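Local coordinates for TetR-family transcriptional regulator (Streptomyces coelicolor A3, PDB 2QIB), which probably binds promoter DNA through an N-terminal helix-turn-helix and regulates transcription, as TetR-family regulators do, at residues G85-F96 and R175-F186. Sequence-based numbering, arbitrary orientation.
Sequences GARLLRVMGRYF and RAELETQLVHDF
Gly85-Phe96 and Arg175-Phe186 are two helical segments that run roughly antiparallel, 137° between their directions, with axes 9.1 Å apart at closest approach. The backbones come nearest where Met92 faces Glu179, their CA atoms 5.5 Å apart. At the Phe96 end, the benzyl side chain is a knob among Arg175, Leu178, Glu179 and Leu182. Leu182 CD1 meets the ring at its edge, 3.8 Å from CE1, while Glu179 CG lies obliquely to it, 3.6 Å from CD1. The Arg175 side chain runs past that of Phe96 in the opposite direction, ring and guanidinium planes 44° apart, and lays one face of the guanidinium over Phe96 CB. Bends at chi2 and chi3 bring its NH2 to Gly93 O, a weak hydrogen bond of 3.0 Å near the guanidinium plane; NH1 pairs with Asp97. Replacing Phe96 by an alanine would probably open a gap against Leu178 and Leu182 and leave Glu179 CG without its aromatic cover. Glu179 is itself a knob, seated among Leu89, Met92, Gly93 and Phe96, and a water donates to both its OE1 and Leu89 O, bridging the helices. Farther along, Met92, modelled as selenomethionine, rests its SE 4.0 Å from Leu182 CD1, the two side chains crossing at about a right angle. Val183 fits among Gly85, Leu88, Leu89 and Met92. Its CG2, anti to the carbonyl carbon, touches Leu88 CG at 3.9 Å, and its CG1 reaches Gly85 O. Helix 147-168 packs against the same core, with Trp156 against Met92 and Trp167 edge-to-face with Phe96, while Leu178 also touches Leu151 of the second subunit. Such knobs-into-holes packing joins two helices of the all-helical C-terminal domain of the TetR fold, next to the dimer interface.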
loop_
_atom_site.group_PDB
_atom_site.type_symbol
_atom_site.label_atom_id
_atom_site.label_comp_id
_atom_site.label_asym_id
_atom_site.label_seq_id
_atom_site.Cartn_x
_atom_site.Cartn_y
_atom_site.Cartn_z
ATOM N N GLY A 85 9.993 -14.177 13.780
ATOM C CA GLY A 85 10.364 -12.762 13.615
ATOM C C GLY A 85 11.724 -12.633 12.947
ATOM O O GLY A 85 11.898 -11.840 12.015
ATOM N N ALA A 86 12.690 -13.435 13.411
ATOM C CA ALA A 86 14.033 -13.410 12.828
ATOM C C ALA A 86 14.059 -13.829 11.354
ATOM O O ALA A 86 14.864 -13.299 10.584
ATOM C CB ALA A 86 14.995 -14.312 13.664
ATOM N N ARG A 87 13.221 -14.790 10.978
ATOM C CA ARG A 87 13.106 -15.203 9.574
ATOM C C ARG A 87 12.633 -14.011 8.755
ATOM O O ARG A 87 13.187 -13.696 7.687
ATOM C CB ARG A 87 12.049 -16.287 9.428
ATOM C CG ARG A 87 12.250 -17.520 10.351
ATOM C CD ARG A 87 11.203 -18.572 10.028
ATOM N NE ARG A 87 11.101 -19.551 11.112
ATOM C CZ ARG A 87 10.190 -20.519 11.134
ATOM N NH1 ARG A 87 9.326 -20.654 10.133
ATOM N NH2 ARG A 87 10.167 -21.374 12.151
ATOM N N LEU A 88 11.558 -13.376 9.226
ATOM C CA LEU A 88 11.046 -12.202 8.496
ATOM C C LEU A 88 12.089 -11.077 8.411
ATOM O O LEU A 88 12.226 -10.433 7.352
ATOM C CB LEU A 88 9.739 -11.709 9.119
ATOM C CG LEU A 88 9.054 -10.536 8.387
ATOM C CD1 LEU A 88 8.710 -10.896 6.934
ATOM C CD2 LEU A 88 7.768 -10.190 9.147
ATOM N N LEU A 89 12.830 -10.840 9.495
ATOM C CA LEU A 89 13.866 -9.806 9.473
ATOM C C LEU A 89 14.899 -10.115 8.396
ATOM O O LEU A 89 15.329 -9.211 7.675
ATOM C CB LEU A 89 14.543 -9.652 10.849
ATOM C CG LEU A 89 15.527 -8.482 10.934
ATOM C CD1 LEU A 89 14.853 -7.134 10.572
ATOM C CD2 LEU A 89 16.186 -8.440 12.330
ATOM N N ARG A 90 15.282 -11.388 8.262
ATOM C CA ARG A 90 16.259 -11.757 7.217
ATOM C C ARG A 90 15.735 -11.453 5.813
ATOM O O ARG A 90 16.447 -10.892 4.947
ATOM C CB ARG A 90 16.677 -13.227 7.352
ATOM C CG ARG A 90 17.629 -13.377 8.538
ATOM C CD ARG A 90 18.219 -14.791 8.630
ATOM N NE ARG A 90 17.228 -15.782 9.036
ATOM C CZ ARG A 90 16.931 -16.102 10.297
ATOM N NH1 ARG A 90 17.519 -15.481 11.326
ATOM N NH2 ARG A 90 16.010 -17.027 10.517
ATOM N N VAL A 91 14.465 -11.813 5.589
ATOM C CA VAL A 91 13.853 -11.499 4.297
ATOM C C VAL A 91 13.774 -9.962 4.113
ATOM O O VAL A 91 14.024 -9.439 3.018
ATOM C CB VAL A 91 12.437 -12.084 4.179
ATOM C CG1 VAL A 91 11.809 -11.652 2.828
ATOM C CG2 VAL A 91 12.481 -13.605 4.295
HETATM N N MSE A 92 13.398 -9.227 5.157
HETATM C CA MSE A 92 13.367 -7.746 5.029
HETATM C C MSE A 92 14.735 -7.155 4.616
HETATM O O MSE A 92 14.787 -6.201 3.856
HETATM C CB MSE A 92 12.881 -7.074 6.315
HETATM C CG MSE A 92 11.411 -7.343 6.677
HETATM SE SE MSE A 92 10.224 -6.610 5.300
HETATM C CE MSE A 92 10.089 -8.179 4.117
ATOM N N GLY A 93 15.834 -7.730 5.109
ATOM C CA GLY A 93 17.188 -7.284 4.674
ATOM C C GLY A 93 17.356 -7.435 3.176
ATOM O O GLY A 93 17.847 -6.524 2.493
ATOM N N ARG A 94 16.982 -8.603 2.669
ATOM C CA ARG A 94 17.085 -8.873 1.224
ATOM C C ARG A 94 16.122 -7.985 0.405
ATOM O O ARG A 94 16.472 -7.510 -0.692
ATOM C CB ARG A 94 16.827 -10.349 0.955
ATOM C CG ARG A 94 17.955 -11.264 1.557
ATOM C CD ARG A 94 17.947 -12.655 0.912
ATOM N NE ARG A 94 16.747 -13.416 1.252
ATOM C CZ ARG A 94 16.577 -14.149 2.358
ATOM N NH1 ARG A 94 17.509 -14.209 3.332
ATOM N NH2 ARG A 94 15.447 -14.808 2.508
ATOM N N TYR A 95 14.936 -7.745 0.968
ATOM C CA TYR A 95 13.949 -6.884 0.349
ATOM C C TYR A 95 14.479 -5.459 0.209
ATOM O O TYR A 95 14.484 -4.904 -0.892
ATOM C CB TYR A 95 12.638 -6.944 1.143
ATOM C CG TYR A 95 11.594 -5.914 0.725
ATOM C CD1 TYR A 95 11.150 -5.821 -0.605
ATOM C CD2 TYR A 95 11.025 -5.051 1.675
ATOM C CE1 TYR A 95 10.130 -4.893 -0.968
ATOM C CE2 TYR A 95 10.013 -4.130 1.327
ATOM C CZ TYR A 95 9.584 -4.044 0.005
ATOM O OH TYR A 95 8.601 -3.165 -0.376
ATOM N N PHE A 96 15.034 -4.891 1.285
ATOM C CA PHE A 96 15.623 -3.560 1.181
ATOM C C PHE A 96 16.871 -3.504 0.296
ATOM O O PHE A 96 17.110 -2.492 -0.381
ATOM C CB PHE A 96 15.867 -2.960 2.571
ATOM C CG PHE A 96 14.605 -2.290 3.140
ATOM C CD1 PHE A 96 13.582 -3.058 3.688
ATOM C CD2 PHE A 96 14.463 -0.923 3.090
ATOM C CE1 PHE A 96 12.422 -2.457 4.190
ATOM C CE2 PHE A 96 13.290 -0.282 3.589
ATOM C CZ PHE A 96 12.284 -1.057 4.149
ATOM N N ARG A 175 17.603 2.186 6.852
ATOM C CA ARG A 175 16.882 0.980 6.471
ATOM C C ARG A 175 16.818 -0.043 7.610
ATOM O O ARG A 175 15.811 -0.774 7.723
ATOM C CB ARG A 175 17.517 0.352 5.241
ATOM C CG ARG A 175 18.886 -0.100 5.577
ATOM C CD ARG A 175 18.929 -1.548 5.244
ATOM N NE ARG A 175 19.355 -1.649 3.881
ATOM C CZ ARG A 175 19.512 -2.765 3.156
ATOM N NH1 ARG A 175 20.014 -2.576 1.942
ATOM N NH2 ARG A 175 19.185 -4.017 3.585
ATOM N N ALA A 176 17.863 -0.137 8.449
ATOM C CA ALA A 176 17.829 -1.143 9.528
ATOM C C ALA A 176 16.643 -0.878 10.447
ATOM O O ALA A 176 16.007 -1.830 10.943
ATOM C CB ALA A 176 19.140 -1.158 10.327
ATOM N N GLU A 177 16.395 0.394 10.752
ATOM C CA GLU A 177 15.237 0.766 11.577
ATOM C C GLU A 177 13.927 0.335 10.909
ATOM O O GLU A 177 13.022 -0.203 11.564
ATOM C CB GLU A 177 15.231 2.261 11.859
ATOM C CG GLU A 177 14.039 2.696 12.670
ATOM C CD GLU A 177 14.130 4.146 13.101
ATOM O OE1 GLU A 177 15.270 4.675 13.208
ATOM O OE2 GLU A 177 13.067 4.757 13.351
ATOM N N LEU A 178 13.838 0.551 9.600
ATOM C CA LEU A 178 12.582 0.234 8.865
ATOM C C LEU A 178 12.332 -1.280 8.735
ATOM O O LEU A 178 11.176 -1.742 8.739
ATOM C CB LEU A 178 12.557 0.947 7.529
ATOM C CG LEU A 178 12.437 2.484 7.710
ATOM C CD1 LEU A 178 12.368 3.146 6.308
ATOM C CD2 LEU A 178 11.280 3.021 8.607
ATOM N N GLU A 179 13.421 -2.027 8.564
ATOM C CA GLU A 179 13.340 -3.481 8.481
ATOM C C GLU A 179 12.764 -3.999 9.800
ATOM O O GLU A 179 11.773 -4.753 9.769
ATOM C CB GLU A 179 14.728 -4.091 8.216
ATOM C CG GLU A 179 15.229 -3.790 6.788
ATOM C CD GLU A 179 16.696 -4.082 6.649
ATOM O OE1 GLU A 179 17.262 -4.758 7.517
ATOM O OE2 GLU A 179 17.283 -3.609 5.685
ATOM N N THR A 180 13.337 -3.571 10.945
ATOM C CA THR A 180 12.822 -3.979 12.269
ATOM C C THR A 180 11.399 -3.487 12.471
ATOM O O THR A 180 10.526 -4.215 12.987
ATOM C CB THR A 180 13.763 -3.476 13.383
ATOM O OG1 THR A 180 14.955 -4.287 13.302
ATOM C CG2 THR A 180 13.131 -3.666 14.746
ATOM N N GLN A 181 11.165 -2.245 12.067
ATOM C CA GLN A 181 9.810 -1.679 12.149
ATOM C C GLN A 181 8.772 -2.516 11.421
ATOM O O GLN A 181 7.696 -2.770 11.984
ATOM C CB GLN A 181 9.824 -0.272 11.585
ATOM C CG GLN A 181 8.431 0.462 11.711
ATOM C CD GLN A 181 8.593 1.946 11.668
ATOM O OE1 GLN A 181 9.093 2.534 12.629
ATOM N NE2 GLN A 181 8.105 2.584 10.595
ATOM N N LEU A 182 9.081 -2.971 10.210
ATOM C CA LEU A 182 8.117 -3.780 9.446
ATOM C C LEU A 182 7.832 -5.141 10.129
ATOM O O LEU A 182 6.677 -5.629 10.094
ATOM C CB LEU A 182 8.604 -4.004 8.014
ATOM C CG LEU A 182 8.314 -2.757 7.167
ATOM C CD1 LEU A 182 9.081 -2.842 5.864
ATOM C CD2 LEU A 182 6.782 -2.503 6.891
ATOM N N VAL A 183 8.860 -5.722 10.754
ATOM C CA VAL A 183 8.674 -6.958 11.519
ATOM C C VAL A 183 7.754 -6.715 12.725
ATOM O O VAL A 183 6.762 -7.456 12.921
ATOM C CB VAL A 183 10.025 -7.578 11.961
ATOM C CG1 VAL A 183 9.767 -8.846 12.824
ATOM C CG2 VAL A 183 10.830 -7.900 10.711
ATOM N N HIS A 184 8.038 -5.663 13.504
ATOM C CA HIS A 184 7.149 -5.304 14.604
ATOM C C HIS A 184 5.739 -4.957 14.120
ATOM O O HIS A 184 4.765 -5.350 14.754
ATOM C CB HIS A 184 7.706 -4.120 15.346
ATOM C CG HIS A 184 8.934 -4.441 16.142
ATOM N ND1 HIS A 184 9.082 -5.630 16.835
ATOM C CD2 HIS A 184 10.040 -3.704 16.407
ATOM C CE1 HIS A 184 10.232 -5.607 17.490
ATOM N NE2 HIS A 184 10.843 -4.461 17.230
ATOM N N ASP A 185 5.644 -4.240 12.997
ATOM C CA ASP A 185 4.337 -3.888 12.406
ATOM C C ASP A 185 3.507 -5.137 12.126
ATOM O O ASP A 185 2.324 -5.136 12.360
ATOM C CB ASP A 185 4.513 -3.145 11.094
ATOM C CG ASP A 185 5.022 -1.707 11.291
ATOM O OD1 ASP A 185 4.912 -1.187 12.422
ATOM O OD2 ASP A 185 5.509 -1.101 10.283
ATOM N N PHE A 186 4.143 -6.196 11.636
ATOM C CA PHE A 186 3.429 -7.425 11.313
ATOM C C PHE A 186 2.811 -7.982 12.610
ATOM O O PHE A 186 1.635 -8.313 12.646
ATOM C CB PHE A 186 4.403 -8.451 10.664
ATOM C CG PHE A 186 3.694 -9.660 10.045
ATOM C CD1 PHE A 186 3.523 -9.761 8.672
ATOM C CD2 PHE A 186 3.259 -10.707 10.869
ATOM C CE1 PHE A 186 2.839 -10.871 8.088
ATOM C CE2 PHE A 186 2.593 -11.824 10.325
ATOM C CZ PHE A 186 2.385 -11.905 8.931
HETATM O O HOH W 1 17.717 -7.540 8.050
#